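Local coordinates for putative glycosyltransferase (GalT1) (Streptococcus parasanguinis, PDB 4PHR), which binds UDP in its GT-D-type domain and is probably a glycosyltransferase, this chain being one part of a longer protein, at residues 118-126 with 232-243; 154-162 with 245-253. All blocks are in the same frame, centred on the assembly; numbering follows the deposited sequence.

Contact 1. Residues 118-126 with 232-243; sequences FISRPYIDL and EYEWYEMGATYK. With UDP (uridine-5'-diphosphate), chain B.
Arg121 and Glu232 meet in a salt bridge whose straightest bond runs from Arg121 NE to Glu232 OE2, 2.8 Å long with an N-H...O angle of 167°. The acceptor lies in the guanidinium plane and offers its anti lone pair, while the two flat groups are turned 68° apart. The other carboxylate oxygen serves the backbone: Ile124 N donates to the syn lone pair of Glu232 OE1 at 2.9 Å, and Tyr123 N adds a weak bond. The loop thus grips both oxygens directly, and a water also links OE2 to Arg121 O and Asp125 N.

Tyr123 CG stands anti to the backbone N (chi1 177°), which sends the ring along helix 229-238. Tyr236 CA sits over its face, 3.7 Å from the centroid, as a CH-pi contact, while the Tyr236 ring presents its edge in an offset edge-to-face pair. Tyr123 OH donates a hydrogen bond to Ala240 O at 2.6 Å, just past the Schellman motif at Gly239. Ile124 CB packs against Trp235 CE3 at 3.7 Å.

On the ligand side, Arg121 NH1 donates a hydrogen bond to UDP O1B at 3.1 Å and Ser120 OG one to UDP O2B at 2.7 Å. With Glu253, which salt-bridges Arg121 NH2, Glu232 probably helps position the arginine at the beta-phosphate, beside a bound manganese ion in the nucleotide site of this GT-D domain.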
loop_
_atom_site.group_PDB
_atom_site.type_symbol
_atom_site.label_atom_id
_atom_site.label_comp_id
_atom_site.label_asym_id
_atom_site.label_seq_id
_atom_site.Cartn_x
_atom_site.Cartn_y
_atom_site.Cartn_z
ATOM N N PHE A 118 6.221 2.681 -3.234
ATOM C CA PHE A 118 5.618 3.963 -3.590
ATOM C C PHE A 118 4.655 3.900 -4.781
ATOM O O PHE A 118 4.209 4.936 -5.269
ATOM C CB PHE A 118 6.687 5.046 -3.795
ATOM C CG PHE A 118 7.566 5.272 -2.595
ATOM C CD1 PHE A 118 7.150 4.915 -1.318
ATOM C CD2 PHE A 118 8.819 5.852 -2.748
ATOM C CE1 PHE A 118 7.970 5.129 -0.217
ATOM C CE2 PHE A 118 9.644 6.073 -1.654
ATOM C CZ PHE A 118 9.216 5.721 -0.385
ATOM N N ILE A 119 4.300 2.708 -5.256
ATOM C CA ILE A 119 3.205 2.656 -6.229
ATOM C C ILE A 119 1.914 3.228 -5.630
ATOM O O ILE A 119 1.032 3.675 -6.367
ATOM C CB ILE A 119 2.946 1.248 -6.841
ATOM C CG1 ILE A 119 2.568 0.226 -5.776
ATOM C CG2 ILE A 119 4.135 0.772 -7.665
ATOM C CD1 ILE A 119 1.923 -1.018 -6.354
ATOM N N SER A 120 1.811 3.241 -4.298
ATOM C CA SER A 120 0.643 3.825 -3.633
ATOM C C SER A 120 0.870 5.299 -3.301
ATOM O O SER A 120 -0.040 5.971 -2.829
ATOM C CB SER A 120 0.306 3.066 -2.344
ATOM O OG SER A 120 1.373 3.195 -1.416
ATOM N N ARG A 121 2.087 5.789 -3.557
ATOM C CA ARG A 121 2.516 7.117 -3.096
ATOM C C ARG A 121 3.165 7.919 -4.238
ATOM O O ARG A 121 4.349 8.252 -4.188
ATOM C CB ARG A 121 3.505 6.970 -1.930
ATOM C CG ARG A 121 3.090 5.995 -0.819
ATOM C CD ARG A 121 1.781 6.392 -0.150
ATOM N NE ARG A 121 1.825 7.776 0.301
ATOM C CZ ARG A 121 1.742 8.162 1.566
ATOM N NH1 ARG A 121 1.582 7.269 2.536
ATOM N NH2 ARG A 121 1.797 9.456 1.853
ATOM N N PRO A 122 2.389 8.233 -5.280
ATOM C CA PRO A 122 2.989 8.731 -6.523
ATOM C C PRO A 122 3.037 10.250 -6.651
ATOM O O PRO A 122 3.223 10.728 -7.767
ATOM C CB PRO A 122 2.045 8.175 -7.605
ATOM C CG PRO A 122 0.971 7.369 -6.862
ATOM C CD PRO A 122 0.974 7.894 -5.473
ATOM N N TYR A 123 2.868 10.999 -5.564
ATOM C CA TYR A 123 2.718 12.447 -5.723
ATOM C C TYR A 123 3.357 13.336 -4.653
ATOM O O TYR A 123 4.258 14.123 -4.955
ATOM C CB TYR A 123 1.224 12.797 -5.868
ATOM C CG TYR A 123 0.934 14.286 -5.973
ATOM C CD1 TYR A 123 1.157 14.977 -7.155
ATOM C CD2 TYR A 123 0.429 14.995 -4.889
ATOM C CE1 TYR A 123 0.905 16.332 -7.252
ATOM C CE2 TYR A 123 0.175 16.355 -4.974
ATOM C CZ TYR A 123 0.410 17.016 -6.160
ATOM O OH TYR A 123 0.157 18.369 -6.258
ATOM N N ILE A 124 2.886 13.236 -3.416
ATOM C CA ILE A 124 3.111 14.317 -2.446
ATOM C C ILE A 124 4.573 14.519 -2.028
ATOM O O ILE A 124 4.992 15.649 -1.758
ATOM C CB ILE A 124 2.194 14.183 -1.194
ATOM C CG1 ILE A 124 2.012 15.541 -0.502
ATOM C CG2 ILE A 124 2.735 13.130 -0.247
ATOM C CD1 ILE A 124 1.231 16.549 -1.317
ATOM N N ASP A 125 5.352 13.442 -1.993
ATOM C CA ASP A 125 6.739 13.550 -1.548
ATOM C C ASP A 125 7.737 13.868 -2.661
ATOM O O ASP A 125 8.917 14.067 -2.400
ATOM C CB ASP A 125 7.172 12.289 -0.790
ATOM C CG ASP A 125 6.682 12.275 0.654
ATOM O OD1 ASP A 125 6.270 13.342 1.163
ATOM O OD2 ASP A 125 6.722 11.200 1.284
ATOM N N LEU A 126 7.260 13.933 -3.895
ATOM C CA LEU A 126 8.125 14.228 -5.028
ATOM C C LEU A 126 8.392 15.722 -5.164
ATOM O O LEU A 126 7.486 16.542 -5.014
ATOM C CB LEU A 126 7.499 13.720 -6.323
ATOM C CG LEU A 126 7.312 12.217 -6.457
ATOM C CD1 LEU A 126 6.550 11.909 -7.735
ATOM C CD2 LEU A 126 8.661 11.515 -6.437
ATOM N N GLU A 232 -3.271 10.165 -1.839
ATOM C CA GLU A 232 -2.350 10.700 -2.837
ATOM C C GLU A 232 -3.114 11.213 -4.059
ATOM O O GLU A 232 -2.803 12.280 -4.606
ATOM C CB GLU A 232 -1.322 9.638 -3.222
ATOM C CG GLU A 232 -0.319 9.352 -2.098
ATOM C CD GLU A 232 0.958 10.172 -2.224
ATOM O OE1 GLU A 232 1.051 11.011 -3.145
ATOM O OE2 GLU A 232 1.880 9.972 -1.401
ATOM N N TYR A 233 -4.140 10.479 -4.476
ATOM C CA TYR A 233 -4.928 10.906 -5.617
ATOM C C TYR A 233 -5.683 12.196 -5.300
ATOM O O TYR A 233 -5.754 13.097 -6.128
ATOM C CB TYR A 233 -5.890 9.803 -6.069
ATOM C CG TYR A 233 -6.572 10.114 -7.378
ATOM C CD1 TYR A 233 -5.834 10.251 -8.547
ATOM C CD2 TYR A 233 -7.950 10.289 -7.446
ATOM C CE1 TYR A 233 -6.456 10.550 -9.756
ATOM C CE2 TYR A 233 -8.576 10.585 -8.649
ATOM C CZ TYR A 233 -7.823 10.705 -9.798
ATOM O OH TYR A 233 -8.446 11.006 -10.994
ATOM N N GLU A 234 -6.246 12.294 -4.100
ATOM C CA GLU A 234 -6.953 13.516 -3.707
ATOM C C GLU A 234 -6.001 14.711 -3.683
ATOM O O GLU A 234 -6.329 15.794 -4.165
ATOM C CB GLU A 234 -7.606 13.348 -2.331
ATOM C CG GLU A 234 -8.766 12.365 -2.295
ATOM C CD GLU A 234 -10.103 13.016 -2.525
ATOM O OE1 GLU A 234 -10.149 14.255 -2.664
ATOM O OE2 GLU A 234 -11.109 12.282 -2.563
ATOM N N TRP A 235 -4.806 14.514 -3.129
ATOM C CA TRP A 235 -3.819 15.594 -3.101
ATOM C C TRP A 235 -3.427 16.010 -4.525
ATOM O O TRP A 235 -3.318 17.199 -4.833
ATOM C CB TRP A 235 -2.584 15.158 -2.313
ATOM C CG TRP A 235 -2.798 15.082 -0.839
ATOM C CD1 TRP A 235 -3.642 15.853 -0.090
ATOM C CD2 TRP A 235 -2.145 14.195 0.080
ATOM N NE1 TRP A 235 -3.549 15.507 1.233
ATOM C CE2 TRP A 235 -2.643 14.486 1.366
ATOM C CE3 TRP A 235 -1.196 13.174 -0.059
ATOM C CZ2 TRP A 235 -2.225 13.800 2.502
ATOM C CZ3 TRP A 235 -0.778 12.493 1.076
ATOM C CH2 TRP A 235 -1.292 12.813 2.340
ATOM N N TYR A 236 -3.223 15.019 -5.386
ATOM C CA TYR A 236 -2.896 15.261 -6.785
ATOM C C TYR A 236 -4.000 16.061 -7.502
ATOM O O TYR A 236 -3.717 17.021 -8.228
ATOM C CB TYR A 236 -2.620 13.930 -7.495
ATOM C CG TYR A 236 -2.746 13.969 -8.996
ATOM C CD1 TYR A 236 -3.888 13.491 -9.628
ATOM C CD2 TYR A 236 -1.723 14.484 -9.786
ATOM C CE1 TYR A 236 -4.009 13.528 -11.004
ATOM C CE2 TYR A 236 -1.837 14.526 -11.164
ATOM C CZ TYR A 236 -2.982 14.045 -11.766
ATOM O OH TYR A 236 -3.101 14.078 -13.137
ATOM N N GLU A 237 -5.259 15.692 -7.280
ATOM C CA GLU A 237 -6.370 16.333 -7.984
ATOM C C GLU A 237 -6.548 17.782 -7.549
ATOM O O GLU A 237 -7.052 18.611 -8.316
ATOM C CB GLU A 237 -7.677 15.564 -7.766
ATOM C CG GLU A 237 -7.735 14.206 -8.436
ATOM C CD GLU A 237 -8.061 14.290 -9.911
ATOM O OE1 GLU A 237 -9.244 14.110 -10.272
ATOM O OE2 GLU A 237 -7.138 14.535 -10.711
ATOM N N MET A 238 -6.161 18.090 -6.315
ATOM C CA MET A 238 -6.287 19.463 -5.829
ATOM C C MET A 238 -4.999 20.269 -6.002
ATOM O O MET A 238 -4.947 21.450 -5.651
ATOM C CB MET A 238 -6.777 19.493 -4.374
ATOM C CG MET A 238 -5.754 19.038 -3.346
ATOM S SD MET A 238 -6.467 18.798 -1.702
ATOM C CE MET A 238 -7.625 20.153 -1.643
ATOM N N GLY A 239 -3.965 19.635 -6.555
ATOM C CA GLY A 239 -2.687 20.294 -6.754
ATOM C C GLY A 239 -2.013 20.668 -5.449
ATOM O O GLY A 239 -1.281 21.661 -5.375
ATOM N N ALA A 240 -2.242 19.855 -4.420
ATOM C CA ALA A 240 -1.676 20.114 -3.100
ATOM C C ALA A 240 -0.152 20.163 -3.124
ATOM O O ALA A 240 0.498 19.410 -3.849
ATOM C CB ALA A 240 -2.152 19.070 -2.103
ATOM N N THR A 241 0.414 21.052 -2.318
ATOM C CA THR A 241 1.862 21.140 -2.199
ATOM C C THR A 241 2.334 20.555 -0.873
ATOM O O THR A 241 3.524 20.296 -0.683
ATOM C CB THR A 241 2.347 22.592 -2.333
ATOM O OG1 THR A 241 1.631 23.421 -1.410
ATOM C CG2 THR A 241 2.101 23.100 -3.745
ATOM N N TYR A 242 1.391 20.347 0.042
ATOM C CA TYR A 242 1.683 19.744 1.336
ATOM C C TYR A 242 0.562 18.778 1.696
ATOM O O TYR A 242 -0.473 18.764 1.039
ATOM C CB TYR A 242 1.829 20.825 2.412
ATOM C CG TYR A 242 0.530 21.506 2.796
ATOM C CD1 TYR A 242 0.025 22.562 2.045
ATOM C CD2 TYR A 242 -0.186 21.099 3.915
ATOM C CE1 TYR A 242 -1.160 23.190 2.397
ATOM C CE2 TYR A 242 -1.371 21.719 4.274
ATOM C CZ TYR A 242 -1.853 22.763 3.511
ATOM O OH TYR A 242 -3.031 23.383 3.865
ATOM N N LYS A 243 0.767 17.974 2.735
ATOM C CA LYS A 243 -0.224 16.984 3.147
ATOM C C LYS A 243 -1.419 17.612 3.859
ATOM O O LYS A 243 -1.422 17.764 5.082
ATOM C CB LYS A 243 0.423 15.908 4.022
ATOM C CG LYS A 243 1.444 15.075 3.270
ATOM C CD LYS A 243 2.051 13.995 4.141
ATOM C CE LYS A 243 3.230 13.344 3.439
ATOM N NZ LYS A 243 3.897 12.320 4.289
HETATM N N1 UDP B . -5.985 0.639 7.445
HETATM C C2 UDP B . -7.160 0.102 7.913
HETATM N N3 UDP B . -7.144 -0.736 9.002
HETATM C C4 UDP B . -5.960 -1.048 9.627
HETATM C C5 UDP B . -4.764 -0.510 9.153
HETATM C C6 UDP B . -4.829 0.447 8.146
HETATM O O2 UDP B . -8.233 0.387 7.382
HETATM O O4 UDP B . -5.995 -1.829 10.585
HETATM C "C1'" UDP B . -6.021 1.465 6.230
HETATM C "C2'" UDP B . -5.885 2.961 6.339
HETATM O "O2'" UDP B . -7.120 3.548 6.692
HETATM C "C3'" UDP B . -5.468 3.308 4.927
HETATM C "C4'" UDP B . -4.619 2.114 4.521
HETATM O "O4'" UDP B . -4.900 1.075 5.462
HETATM O "O3'" UDP B . -6.601 3.359 4.087
HETATM C "C5'" UDP B . -3.132 2.448 4.514
HETATM O "O5'" UDP B . -2.404 1.267 4.204
HETATM P PA UDP B . -0.795 1.242 4.147
HETATM O O1A UDP B . -0.250 1.487 5.496
HETATM O O2A UDP B . -0.429 -0.047 3.513
HETATM O O3A UDP B . -0.487 2.520 3.200
HETATM P PB UDP B . 0.878 3.099 2.524
HETATM O O1B UDP B . 1.239 4.306 3.324
HETATM O O2B UDP B . 0.456 3.450 1.147
HETATM O O3B UDP B . 1.941 2.046 2.590
HETATM O O HOH W 1 4.453 10.640 -2.186
HETATM O O HOH W 2 4.740 17.584 0.293
#

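Contact 2. Residues 154-162 with 245-253; sequences ATSRSGVGN and KLTNKHTAE. With UDP (uridine-5'-diphosphate), chain B.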
loop_
_atom_site.group_PDB
_atom_site.type_symbol
_atom_site.label_atom_id
_atom_site.label_comp_id
_atom_site.label_asym_id
_atom_site.label_seq_id
_atom_site.Cartn_x
_atom_site.Cartn_y
_atom_site.Cartn_z
ATOM N N ALA A 154 -13.001 1.117 7.523
ATOM C CA ALA A 154 -14.217 1.918 7.546
ATOM C C ALA A 154 -14.021 3.399 7.222
ATOM O O ALA A 154 -14.962 4.063 6.782
ATOM C CB ALA A 154 -14.928 1.752 8.890
ATOM N N THR A 155 -12.825 3.929 7.462
ATOM C CA THR A 155 -12.543 5.336 7.148
ATOM C C THR A 155 -11.807 5.522 5.809
ATOM O O THR A 155 -11.650 6.649 5.338
ATOM C CB THR A 155 -11.740 6.039 8.274
ATOM O OG1 THR A 155 -10.467 5.391 8.445
ATOM C CG2 THR A 155 -12.513 6.001 9.579
ATOM N N SER A 156 -11.362 4.429 5.198
ATOM C CA SER A 156 -10.546 4.491 3.979
ATOM C C SER A 156 -11.303 5.137 2.815
ATOM O O SER A 156 -10.803 6.058 2.156
ATOM C CB SER A 156 -10.082 3.089 3.574
ATOM O OG SER A 156 -9.296 2.490 4.587
ATOM N N ARG A 157 -12.504 4.636 2.552
ATOM C CA ARG A 157 -13.388 5.194 1.524
ATOM C C ARG A 157 -12.650 5.502 0.219
ATOM O O ARG A 157 -12.756 6.595 -0.361
ATOM C CB ARG A 157 -14.133 6.397 2.091
ATOM C CG ARG A 157 -14.948 5.965 3.300
ATOM C CD ARG A 157 -15.730 7.059 3.955
ATOM N NE ARG A 157 -16.586 6.463 4.978
ATOM C CZ ARG A 157 -17.891 6.677 5.080
ATOM N NH1 ARG A 157 -18.494 7.494 4.232
ATOM N NH2 ARG A 157 -18.587 6.082 6.038
ATOM N N SER A 158 -11.914 4.507 -0.253
ATOM C CA SER A 158 -11.048 4.686 -1.407
ATOM C C SER A 158 -11.885 4.951 -2.650
ATOM O O SER A 158 -12.786 4.179 -2.993
ATOM C CB SER A 158 -10.157 3.454 -1.611
ATOM O OG SER A 158 -9.302 3.233 -0.494
ATOM N N GLY A 159 -11.585 6.055 -3.323
ATOM C CA GLY A 159 -12.296 6.428 -4.529
ATOM C C GLY A 159 -13.619 7.120 -4.277
ATOM O O GLY A 159 -14.266 7.578 -5.208
ATOM N N VAL A 160 -14.023 7.227 -3.016
ATOM C CA VAL A 160 -15.321 7.815 -2.711
ATOM C C VAL A 160 -15.249 9.332 -2.851
ATOM O O VAL A 160 -14.416 9.988 -2.230
ATOM C CB VAL A 160 -15.822 7.415 -1.313
ATOM C CG1 VAL A 160 -17.141 8.116 -1.006
ATOM C CG2 VAL A 160 -15.981 5.903 -1.235
ATOM N N GLY A 161 -16.118 9.879 -3.688
ATOM C CA GLY A 161 -16.108 11.303 -3.961
ATOM C C GLY A 161 -15.076 11.754 -4.981
ATOM O O GLY A 161 -14.871 12.947 -5.160
ATOM N N ASN A 162 -14.413 10.807 -5.638
ATOM C CA ASN A 162 -13.498 11.139 -6.726
ATOM C C ASN A 162 -13.639 10.115 -7.852
ATOM O O ASN A 162 -14.401 9.152 -7.720
ATOM C CB ASN A 162 -12.041 11.279 -6.232
ATOM C CG ASN A 162 -11.473 9.984 -5.680
ATOM O OD1 ASN A 162 -11.414 8.978 -6.379
ATOM N ND2 ASN A 162 -11.002 10.021 -4.437
ATOM N N LYS A 245 -5.249 17.942 5.261
ATOM C CA LYS A 245 -6.204 17.030 5.856
ATOM C C LYS A 245 -7.470 16.978 5.010
ATOM O O LYS A 245 -8.021 18.010 4.629
ATOM C CB LYS A 245 -6.546 17.476 7.277
ATOM C CG LYS A 245 -7.354 16.458 8.055
ATOM C CD LYS A 245 -7.753 17.005 9.409
ATOM C CE LYS A 245 -8.489 15.959 10.229
ATOM N NZ LYS A 245 -7.623 14.783 10.524
ATOM N N LEU A 246 -7.919 15.767 4.700
ATOM C CA LEU A 246 -9.210 15.587 4.066
ATOM C C LEU A 246 -10.249 15.530 5.185
ATOM O O LEU A 246 -9.980 15.013 6.268
ATOM C CB LEU A 246 -9.207 14.314 3.218
ATOM C CG LEU A 246 -7.975 14.222 2.306
ATOM C CD1 LEU A 246 -7.873 12.871 1.615
ATOM C CD2 LEU A 246 -7.950 15.357 1.289
ATOM N N THR A 247 -11.427 16.076 4.945
ATOM C CA THR A 247 -12.385 16.190 6.032
ATOM C C THR A 247 -13.309 14.981 6.095
ATOM O O THR A 247 -13.824 14.639 7.163
ATOM C CB THR A 247 -13.208 17.482 5.907
ATOM O OG1 THR A 247 -14.082 17.387 4.775
ATOM C CG2 THR A 247 -12.278 18.673 5.725
ATOM N N ASN A 248 -13.504 14.330 4.955
ATOM C CA ASN A 248 -14.583 13.365 4.810
ATOM C C ASN A 248 -14.155 11.906 4.914
ATOM O O ASN A 248 -14.973 11.002 4.772
ATOM C CB ASN A 248 -15.338 13.616 3.495
ATOM C CG ASN A 248 -14.440 13.494 2.263
ATOM O OD1 ASN A 248 -13.251 13.815 2.308
ATOM N ND2 ASN A 248 -15.011 13.027 1.157
ATOM N N LYS A 249 -12.872 11.674 5.165
ATOM C CA LYS A 249 -12.349 10.321 5.209
ATOM C C LYS A 249 -10.976 10.345 5.852
ATOM O O LYS A 249 -10.449 11.409 6.162
ATOM C CB LYS A 249 -12.250 9.743 3.797
ATOM C CG LYS A 249 -11.369 10.559 2.871
ATOM C CD LYS A 249 -11.121 9.874 1.535
ATOM C CE LYS A 249 -12.182 10.234 0.520
ATOM N NZ LYS A 249 -11.847 9.707 -0.837
ATOM N N HIS A 250 -10.405 9.165 6.045
ATOM C CA HIS A 250 -9.026 9.020 6.505
ATOM C C HIS A 250 -8.047 9.755 5.586
ATOM O O HIS A 250 -8.202 9.726 4.370
ATOM C CB HIS A 250 -8.684 7.524 6.510
ATOM C CG HIS A 250 -7.238 7.228 6.754
ATOM N ND1 HIS A 250 -6.670 7.283 8.007
ATOM C CD2 HIS A 250 -6.249 6.865 5.906
ATOM C CE1 HIS A 250 -5.392 6.963 7.920
ATOM N NE2 HIS A 250 -5.110 6.708 6.655
ATOM N N THR A 251 -7.035 10.393 6.169
ATOM C CA THR A 251 -5.952 10.984 5.392
ATOM C C THR A 251 -4.609 10.375 5.778
ATOM O O THR A 251 -4.276 10.311 6.956
ATOM C CB THR A 251 -5.835 12.507 5.620
ATOM O OG1 THR A 251 -7.101 13.138 5.410
ATOM C CG2 THR A 251 -4.836 13.096 4.644
ATOM N N ALA A 252 -3.831 9.959 4.777
ATOM C CA ALA A 252 -2.470 9.470 5.001
ATOM C C ALA A 252 -1.679 10.433 5.881
ATOM O O ALA A 252 -1.724 11.646 5.676
ATOM C CB ALA A 252 -1.751 9.285 3.670
ATOM N N GLU A 253 -0.960 9.872 6.850
ATOM C CA GLU A 253 -0.050 10.593 7.754
ATOM C C GLU A 253 -0.738 11.368 8.872
ATOM O O GLU A 253 -0.083 11.967 9.726
ATOM C CB GLU A 253 0.952 11.466 6.994
ATOM C CG GLU A 253 2.145 10.680 6.430
ATOM C CD GLU A 253 1.830 9.958 5.136
ATOM O OE1 GLU A 253 1.563 10.639 4.127
ATOM O OE2 GLU A 253 1.853 8.710 5.122
HETATM N N1 UDP B . -5.985 0.639 7.445
HETATM C C2 UDP B . -7.160 0.102 7.913
HETATM N N3 UDP B . -7.144 -0.736 9.002
HETATM C C4 UDP B . -5.960 -1.048 9.627
HETATM C C5 UDP B . -4.764 -0.510 9.153
HETATM C C6 UDP B . -4.829 0.447 8.146
HETATM O O2 UDP B . -8.233 0.387 7.382
HETATM O O4 UDP B . -5.995 -1.829 10.585
HETATM C "C1'" UDP B . -6.021 1.465 6.230
HETATM C "C2'" UDP B . -5.885 2.961 6.339
HETATM O "O2'" UDP B . -7.120 3.548 6.692
HETATM C "C3'" UDP B . -5.468 3.308 4.927
HETATM C "C4'" UDP B . -4.619 2.114 4.521
HETATM O "O4'" UDP B . -4.900 1.075 5.462
HETATM O "O3'" UDP B . -6.601 3.359 4.087
HETATM C "C5'" UDP B . -3.132 2.448 4.514
HETATM O "O5'" UDP B . -2.404 1.267 4.204
HETATM P PA UDP B . -0.795 1.242 4.147
HETATM O O1A UDP B . -0.250 1.487 5.496
HETATM O O2A UDP B . -0.429 -0.047 3.513
HETATM O O3A UDP B . -0.487 2.520 3.200
HETATM P PB UDP B . 0.878 3.099 2.524
HETATM O O1B UDP B . 1.239 4.306 3.324
HETATM O O2B UDP B . 0.456 3.450 1.147
HETATM O O3B UDP B . 1.941 2.046 2.590
HETATM O O HOH W 3 -8.379 7.119 2.958
HETATM O O HOH W 4 -13.676 12.743 -1.693
#
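This is a loop-to-loop contact beside the ribose of UDP, joining the segment that follows strand 147-153 to the one that follows helix 229-238. Neither partner is regular helix or strand here, and the two bury 304 Å² between them. One backbone bond crosses: His250 N donates to Thr155 O at 2.9 Å with an N-H...O angle of 168°, the donor tilted 34° from the carbonyl plane. Next to it, Thr155 OG1 lies against His250 CB at 3.4 Å.

Lys249 carries the other half. Its chain bends at chi3 (89°), bringing the ammonium to the turns that begin at Arg157. There NZ bonds Val160 O at 2.9 Å, in the carbonyl plane and on a lone pair, and adds a weak bond to Arg157 O. A water donates a hydrogen bond to the same Val160 O and accepts one from Asn248 ND2. Two overlapping type II turns, Arg157 to Val160 and Gly159 to Asn162, shape this receiving surface. Salt bridges from Lys249 NZ to Asp230 and Glu234 probably offset the lysine charge.

At the ligand end, Ser156 OG is hydrogen-bonded to UDP O3' at 2.9 Å. UDP O2' stands 3.5 Å above the plane of the His250 imidazole, over its centre. The rotation of that ring is probably fixed by its two nitrogens, ND1 bonded to Asp257 and NE2 to His228; Asp257 also holds Thr155 OG1.

Thr251 and Ala252 lean on Trp235, while Arg157 and Val160 touch Tyr268, which places the contact between helix 229-238 and the loop leaving the C-terminal end of the central strand 147-153, with helix 266-271 alongside.

Overall arrangement
Both contacts lie at the UDP pocket, their centres about 13 Å apart, but they serve different ends of the nucleotide: contact 1 the beta-phosphate, contact 2 the ribose. Contact 1 runs from buried residues at the pocket out to the surface, three of its 14 touching residues being exposed, whereas none of the nine in contact 2 is. Contact 1 buries 585 Å² and sets a loop against helix 229-238 through a charged pair and aromatic packing. Contact 2, at 304 Å², joins two loops mainly by bonds to backbone carbonyls. Their segments alternate along the chain, and Glu253 of 245-253 bridges them through salt bridges to Arg121 and Lys243.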